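Local atomic coordinates of eukaryotic translation initiation factor 4 gamma 5 (Trypanosoma cruzi, PDB entry 6OZU), a protein that probably acts in translation initiation as an eIF4G-type scaffold, its MIF4G domain being expected to bind an eIF4A-like RNA helicase. Residues 87-90 against 91-94; 108-111 against 112-115; 200-203 against 204-208. One frame throughout, in Å; residues are numbered along the deposited sequence.

Contact 1 of 3, residues 87-90 against 91-94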
loop_
_atom_site.group_PDB
_atom_site.type_symbol
_atom_site.label_atom_id
_atom_site.label_comp_id
_atom_site.label_asym_id
_atom_site.label_seq_id
_atom_site.Cartn_x
_atom_site.Cartn_y
_atom_site.Cartn_z
ATOM N N ILE A 87 -15.148 9.007 -6.525
ATOM C CA ILE A 87 -13.696 9.009 -6.251
ATOM C C ILE A 87 -13.326 7.820 -5.373
ATOM O O ILE A 87 -12.340 7.131 -5.649
ATOM C CB ILE A 87 -13.187 10.353 -5.637
ATOM C CG1 ILE A 87 -13.318 11.522 -6.625
ATOM C CG2 ILE A 87 -11.725 10.228 -5.193
ATOM C CD1 ILE A 87 -13.156 12.920 -5.994
ATOM N N ARG A 88 -14.126 7.594 -4.314
ATOM C CA ARG A 88 -13.961 6.517 -3.340
ATOM C C ARG A 88 -14.069 5.116 -3.959
ATOM O O ARG A 88 -13.280 4.236 -3.625
ATOM C CB ARG A 88 -14.939 6.704 -2.180
ATOM C CG ARG A 88 -14.474 7.784 -1.215
ATOM C CD ARG A 88 -15.597 8.282 -0.345
ATOM N NE ARG A 88 -15.108 9.208 0.668
ATOM C CZ ARG A 88 -14.981 10.517 0.501
ATOM N NH1 ARG A 88 -15.290 11.077 -0.663
ATOM N NH2 ARG A 88 -14.538 11.275 1.489
ATOM N N ASN A 89 -14.994 4.929 -4.888
ATOM C CA ASN A 89 -15.163 3.665 -5.596
ATOM C C ASN A 89 -14.078 3.478 -6.648
ATOM O O ASN A 89 -13.739 2.333 -6.955
ATOM C CB ASN A 89 -16.569 3.550 -6.182
ATOM C CG ASN A 89 -17.610 3.367 -5.111
ATOM O OD1 ASN A 89 -17.596 2.403 -4.328
ATOM N ND2 ASN A 89 -18.517 4.308 -5.030
ATOM N N ALA A 90 -13.493 4.591 -7.161
ATOM C CA ALA A 90 -12.392 4.533 -8.125
ATOM C C ALA A 90 -11.095 4.127 -7.402
ATOM O O ALA A 90 -10.317 3.365 -7.976
ATOM C CB ALA A 90 -12.229 5.861 -8.832
ATOM N N ILE A 91 -10.883 4.598 -6.132
ATOM C CA ILE A 91 -9.750 4.201 -5.268
ATOM C C ILE A 91 -9.864 2.695 -4.954
ATOM O O ILE A 91 -8.883 1.987 -5.131
ATOM C CB ILE A 91 -9.570 5.096 -4.004
ATOM C CG1 ILE A 91 -9.199 6.543 -4.398
ATOM C CG2 ILE A 91 -8.489 4.538 -3.080
ATOM C CD1 ILE A 91 -9.652 7.609 -3.392
ATOM N N ILE A 92 -11.076 2.193 -4.613
ATOM C CA ILE A 92 -11.339 0.758 -4.359
ATOM C C ILE A 92 -10.941 -0.089 -5.577
ATOM O O ILE A 92 -10.136 -1.007 -5.433
ATOM C CB ILE A 92 -12.811 0.495 -3.919
ATOM C CG1 ILE A 92 -13.071 1.030 -2.494
ATOM C CG2 ILE A 92 -13.190 -0.991 -4.038
ATOM C CD1 ILE A 92 -14.558 1.216 -2.124
ATOM N N ARG A 93 -11.458 0.261 -6.756
ATOM C CA ARG A 93 -11.182 -0.410 -8.029
ATOM C C ARG A 93 -9.701 -0.349 -8.411
ATOM O O ARG A 93 -9.140 -1.361 -8.837
ATOM C CB ARG A 93 -12.067 0.155 -9.173
ATOM C CG ARG A 93 -13.509 -0.302 -9.107
ATOM C CD ARG A 93 -14.346 0.109 -10.326
ATOM N NE ARG A 93 -15.339 1.138 -9.989
ATOM C CZ ARG A 93 -15.230 2.429 -10.307
ATOM N NH1 ARG A 93 -14.193 2.862 -11.024
ATOM N NH2 ARG A 93 -16.163 3.293 -9.926
ATOM N N GLN A 94 -9.073 0.833 -8.287
ATOM C CA GLN A 94 -7.660 0.986 -8.634
ATOM C C GLN A 94 -6.729 0.246 -7.643
ATOM O O GLN A 94 -5.676 -0.217 -8.076
ATOM C CB GLN A 94 -7.273 2.463 -8.833
ATOM C CG GLN A 94 -6.014 2.711 -9.692
ATOM C CD GLN A 94 -6.027 2.135 -11.087
ATOM O OE1 GLN A 94 -5.092 1.440 -11.500
ATOM N NE2 GLN A 94 -7.064 2.420 -11.850
#
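Successive carbonyls of I87, R88, N89 and A90 accept i+4 hydrogen bonds from the backbone N of I91, I92, R93 and Q94, a regular turn in helix 82-112, the longest helix of this all-helical, HEAT-like MIF4G fold. The shortest of the four runs from Q94 N to A90 O, at 2.8 Å.

On the buried side I87 and I91, one turn apart, slant across each other. CG2 of I87 meets CD1 of I91 at 3.8 Å, while I91 CG1 lies only 3.4 Å from I87 O because chi1 of -65° sets it beside its own backbone N. Beyond this pair I91 packs on V70 and I74 of helix 63-76, and I87 reaches both that helix and I43 of helix 40-53. R88 leaves the turn on another line: its NH2 is bonded to I74 O and its NH1 to I77 O, linking this turn to the C-terminal end of helix 63-76.

The remaining pairs are polar or mixed. N89 and I92 extend next to each other in a common direction, with OD1 of the amide 3.9 Å from CD1 of the isoleucine. R93 folds back on the preceding turn: the bend at chi3 (-110°) lays its guanidinium over the backbone, with N89 O 3.6 Å above the centre of the plane. That oxygen already accepts the R93 backbone N-H and now also faces a positive group from the same residue, which probably adds a favourable electrostatic term although no guanidinium N-H is aimed at it. Of the terminal nitrogens, R93 NH1 passes 3.8 Å from A90 CA and R93 NH2 3.8 Å from N89 CB.

Contact 2 of 3, residues 108-111 against 112-115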
loop_
_atom_site.group_PDB
_atom_site.type_symbol
_atom_site.label_atom_id
_atom_site.label_comp_id
_atom_site.label_asym_id
_atom_site.label_seq_id
_atom_site.Cartn_x
_atom_site.Cartn_y
_atom_site.Cartn_z
ATOM N N GLN A 108 3.323 -15.375 -11.835
ATOM C CA GLN A 108 3.935 -15.496 -13.148
ATOM C C GLN A 108 5.429 -15.786 -13.002
ATOM O O GLN A 108 5.891 -16.773 -13.569
ATOM C CB GLN A 108 3.700 -14.221 -13.963
ATOM C CG GLN A 108 3.099 -14.460 -15.337
ATOM C CD GLN A 108 2.495 -13.217 -15.958
ATOM O OE1 GLN A 108 2.491 -12.118 -15.371
ATOM N NE2 GLN A 108 1.960 -13.366 -17.168
ATOM N N LEU A 109 6.163 -14.977 -12.196
ATOM C CA LEU A 109 7.599 -15.149 -11.932
ATOM C C LEU A 109 7.930 -16.571 -11.514
ATOM O O LEU A 109 8.804 -17.191 -12.120
ATOM C CB LEU A 109 8.106 -14.153 -10.859
ATOM C CG LEU A 109 9.603 -14.243 -10.494
ATOM C CD1 LEU A 109 10.457 -13.376 -11.410
ATOM C CD2 LEU A 109 9.822 -13.881 -9.054
ATOM N N GLU A 110 7.223 -17.084 -10.500
ATOM C CA GLU A 110 7.443 -18.424 -9.969
ATOM C C GLU A 110 7.202 -19.535 -11.026
ATOM O O GLU A 110 7.976 -20.492 -11.064
ATOM C CB GLU A 110 6.653 -18.630 -8.663
ATOM C CG GLU A 110 7.106 -17.718 -7.514
ATOM C CD GLU A 110 8.593 -17.596 -7.181
ATOM O OE1 GLU A 110 9.338 -18.589 -7.353
ATOM O OE2 GLU A 110 9.012 -16.503 -6.731
ATOM N N ARG A 111 6.226 -19.354 -11.936
ATOM C CA ARG A 111 5.951 -20.291 -13.029
ATOM C C ARG A 111 7.055 -20.202 -14.099
ATOM O O ARG A 111 7.482 -21.228 -14.625
ATOM C CB ARG A 111 4.586 -19.994 -13.671
ATOM C CG ARG A 111 3.393 -20.470 -12.855
ATOM C CD ARG A 111 2.055 -20.344 -13.587
ATOM N NE ARG A 111 1.746 -19.012 -14.130
ATOM C CZ ARG A 111 0.957 -18.113 -13.546
ATOM N NH1 ARG A 111 0.433 -18.355 -12.346
ATOM N NH2 ARG A 111 0.729 -16.942 -14.130
ATOM N N GLU A 112 7.491 -18.967 -14.421
ATOM C CA GLU A 112 8.523 -18.631 -15.399
ATOM C C GLU A 112 9.923 -19.179 -15.006
ATOM O O GLU A 112 10.648 -19.636 -15.896
ATOM C CB GLU A 112 8.545 -17.104 -15.581
ATOM C CG GLU A 112 9.501 -16.555 -16.624
ATOM C CD GLU A 112 9.395 -15.060 -16.886
ATOM O OE1 GLU A 112 8.733 -14.351 -16.091
ATOM O OE2 GLU A 112 10.000 -14.591 -17.878
ATOM N N ILE A 113 10.289 -19.151 -13.694
ATOM C CA ILE A 113 11.600 -19.609 -13.213
ATOM C C ILE A 113 11.573 -21.006 -12.558
ATOM O O ILE A 113 12.555 -21.392 -11.912
ATOM C CB ILE A 113 12.280 -18.551 -12.271
ATOM C CG1 ILE A 113 11.490 -18.352 -10.942
ATOM C CG2 ILE A 113 12.530 -17.227 -13.019
ATOM C CD1 ILE A 113 12.138 -17.582 -9.871
ATOM N N ALA A 114 10.475 -21.765 -12.723
ATOM C CA ALA A 114 10.317 -23.104 -12.119
ATOM C C ALA A 114 11.281 -24.180 -12.667
ATOM O O ALA A 114 11.705 -25.062 -11.919
ATOM C CB ALA A 114 8.874 -23.567 -12.252
ATOM N N ASN A 115 11.618 -24.097 -13.965
ATOM C CA ASN A 115 12.504 -25.039 -14.656
ATOM C C ASN A 115 13.860 -24.414 -15.028
ATOM O O ASN A 115 14.690 -25.058 -15.676
ATOM C CB ASN A 115 11.794 -25.615 -15.894
ATOM C CG ASN A 115 10.448 -26.235 -15.587
ATOM O OD1 ASN A 115 10.306 -27.103 -14.707
ATOM N ND2 ASN A 115 9.426 -25.793 -16.303
#
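I113 turns back onto L109 and E110 where helix 82-112 ends, the C-terminal helix end that leads into the turn of the antiparallel hairpin of helices 82-112 and 118-144 in the all-helical MIF4G domain. The last i+4 bonds are E112 N to Q108 O, at 2.8 Å, and I113 N to L109 O, at 2.9 Å. I113 is the first residue to leave helical torsions, and the pattern stops there: A114 N still lies near E110 O, but the angle is too poor for a bond.

From CB outward, the I113 side chain stays with the L109 carbonyl. CB is 3.7 Å from L109 O, and CG1 comes much closer, 3.2 Å from the same oxygen. This follows from chi1 of 66°, which puts CG1 in the space between the residue's own N and carbonyl carbon and brings it in over the preceding turn. CG2 stays 3.8 Å from L109 O. E110 runs alongside I113, its chain bent at chi2, and its OE1 forms a salt bridge with R125 of helix 118-144, the helix on which I113 and L109 also pack. The tip of I113, CD1, reaches both residues of the preceding turn, 4.2 Å from L109 CG and 3.9 Å from E110 OE1.

Contact 3 of 3, residues 200-203 against 204-208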
loop_
_atom_site.group_PDB
_atom_site.type_symbol
_atom_site.label_atom_id
_atom_site.label_comp_id
_atom_site.label_asym_id
_atom_site.label_seq_id
_atom_site.Cartn_x
_atom_site.Cartn_y
_atom_site.Cartn_z
ATOM N N LYS A 200 -5.054 -1.658 13.887
ATOM C CA LYS A 200 -5.665 -2.218 12.678
ATOM C C LYS A 200 -4.728 -3.228 12.008
ATOM O O LYS A 200 -5.197 -4.270 11.541
ATOM C CB LYS A 200 -6.045 -1.113 11.689
ATOM C CG LYS A 200 -7.392 -0.468 11.900
ATOM C CD LYS A 200 -7.604 0.656 10.878
ATOM C CE LYS A 200 -9.051 1.021 10.652
ATOM N NZ LYS A 200 -9.641 0.354 9.445
ATOM N N PHE A 201 -3.420 -2.916 11.942
ATOM C CA PHE A 201 -2.406 -3.799 11.349
ATOM C C PHE A 201 -2.169 -5.014 12.230
ATOM O O PHE A 201 -1.957 -6.107 11.717
ATOM C CB PHE A 201 -1.094 -3.044 11.092
ATOM C CG PHE A 201 -0.070 -3.817 10.288
ATOM C CD1 PHE A 201 -0.283 -4.099 8.935
ATOM C CD2 PHE A 201 1.130 -4.219 10.864
ATOM C CE1 PHE A 201 0.665 -4.814 8.193
ATOM C CE2 PHE A 201 2.085 -4.919 10.114
ATOM C CZ PHE A 201 1.851 -5.201 8.779
ATOM N N ARG A 202 -2.233 -4.823 13.556
ATOM C CA ARG A 202 -2.089 -5.889 14.561
ATOM C C ARG A 202 -3.229 -6.905 14.392
ATOM O O ARG A 202 -2.982 -8.107 14.442
ATOM C CB ARG A 202 -2.052 -5.291 15.980
ATOM C CG ARG A 202 -1.835 -6.307 17.072
ATOM C CD ARG A 202 -2.090 -5.727 18.448
ATOM N NE ARG A 202 -1.761 -6.669 19.517
ATOM C CZ ARG A 202 -2.556 -7.605 20.024
ATOM N NH1 ARG A 202 -3.755 -7.821 19.505
ATOM N NH2 ARG A 202 -2.135 -8.367 21.026
ATOM N N ALA A 203 -4.451 -6.408 14.161
ATOM C CA ALA A 203 -5.667 -7.191 13.917
ATOM C C ALA A 203 -5.540 -8.087 12.672
ATOM O O ALA A 203 -5.999 -9.229 12.698
ATOM C CB ALA A 203 -6.852 -6.260 13.760
ATOM N N VAL A 204 -4.915 -7.561 11.595
ATOM C CA VAL A 204 -4.641 -8.246 10.323
ATOM C C VAL A 204 -3.714 -9.437 10.581
ATOM O O VAL A 204 -3.986 -10.540 10.102
ATOM C CB VAL A 204 -4.084 -7.255 9.259
ATOM C CG1 VAL A 204 -3.468 -7.975 8.053
ATOM C CG2 VAL A 204 -5.177 -6.320 8.796
ATOM N N LEU A 205 -2.652 -9.218 11.373
ATOM C CA LEU A 205 -1.708 -10.266 11.730
ATOM C C LEU A 205 -2.336 -11.320 12.606
ATOM O O LEU A 205 -1.941 -12.475 12.498
ATOM C CB LEU A 205 -0.407 -9.721 12.352
ATOM C CG LEU A 205 0.354 -8.645 11.566
ATOM C CD1 LEU A 205 1.591 -8.253 12.308
ATOM C CD2 LEU A 205 0.702 -9.104 10.151
ATOM N N GLU A 206 -3.326 -10.949 13.438
ATOM C CA GLU A 206 -4.060 -11.891 14.300
ATOM C C GLU A 206 -4.963 -12.786 13.452
ATOM O O GLU A 206 -5.125 -13.954 13.791
ATOM C CB GLU A 206 -4.883 -11.173 15.380
ATOM C CG GLU A 206 -4.072 -10.642 16.552
ATOM C CD GLU A 206 -3.560 -11.650 17.569
ATOM O OE1 GLU A 206 -2.391 -11.504 17.989
ATOM O OE2 GLU A 206 -4.313 -12.575 17.950
ATOM N N GLU A 207 -5.530 -12.251 12.341
ATOM C CA GLU A 207 -6.347 -13.005 11.392
ATOM C C GLU A 207 -5.538 -14.064 10.660
ATOM O O GLU A 207 -5.990 -15.201 10.551
ATOM C CB GLU A 207 -7.035 -12.087 10.391
ATOM C CG GLU A 207 -8.362 -11.588 10.892
ATOM C CD GLU A 207 -9.123 -10.701 9.932
ATOM O OE1 GLU A 207 -10.122 -11.178 9.342
ATOM O OE2 GLU A 207 -8.724 -9.522 9.787
ATOM N N LEU A 208 -4.338 -13.713 10.177
ATOM C CA LEU A 208 -3.427 -14.647 9.510
ATOM C C LEU A 208 -3.054 -15.809 10.454
ATOM O O LEU A 208 -2.773 -16.910 9.993
ATOM C CB LEU A 208 -2.154 -13.922 9.044
ATOM C CG LEU A 208 -2.326 -12.846 7.978
ATOM C CD1 LEU A 208 -1.181 -11.881 8.021
ATOM C CD2 LEU A 208 -2.492 -13.443 6.601
#
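R202 O accepts the backbone N-H of E206 at 3.0 Å, the shortest sound polar bond in this turn of helix 194-208, a helix of the HEAT-like MIF4G array. Similar i+4 bonds join L205 N to F201 O and E207 N to A203 O, whereas V204 N reaches K200 O only weakly, at 3.3 Å.

The R202 and E206 side chains leave the helix as neighbours heading in a similar direction. R202 is extended from CG to NE, with CG anti to the backbone N (chi1 -177°), and E206 bends at chi2 (-75°), which brings OE1 over one face of the guanidinium, the rest of the carboxylate offset beyond it. The two planes are only 8° from parallel. OE1 of E206 stands 4.2 Å from NH1 of R202, well out of the guanidinium plane, so any attraction is probably of charges only, with no N-H directed at the oxygen. The firmer polar tie of R202 is a salt bridge from NE to D229, which probably fixes the rotation of the guanidinium beside E206. Nearer the backbone, E206 CG touches R202 NH1 at 4.1 Å.

On the inner side F201 CE2 meets L205 CD1 at 4.0 Å, the leucine methyl approaching the ring at a slant. L205 CG also rests 3.4 Å from F201 O, and V204 CG2 lies at the same distance from K200 O.

Several helices pack against this turn, leaving part of it exposed. F201 is packed by L182, L183 and C186 of helix 173-186 and by F143 of helix 118-144; V204 and L208 face L157 of helix 150-162; and R202, L205 and E206 all rest on V225 of helix 215-235.

How the contacts relate
From the N terminus the three contacts follow in series, none nested in or crossing another, and each is local, closing a helical turn or, in contact 2, the last turn and the start of the connecting loop. Contact 1 lies near the start of helix 82-112 and faces helices 40-53 and 63-76. Contact 2 is at the far end of the same helix, its centre about 32 Å away, where the chain leaves for helix 118-144. Contact 3 lies much later, in helix 194-208, among helices 118-144, 150-162, 173-186 and 215-235. Helix 118-144 is therefore common to the surroundings of contacts 2 and 3, whose nearest atoms are still about 18 Å apart.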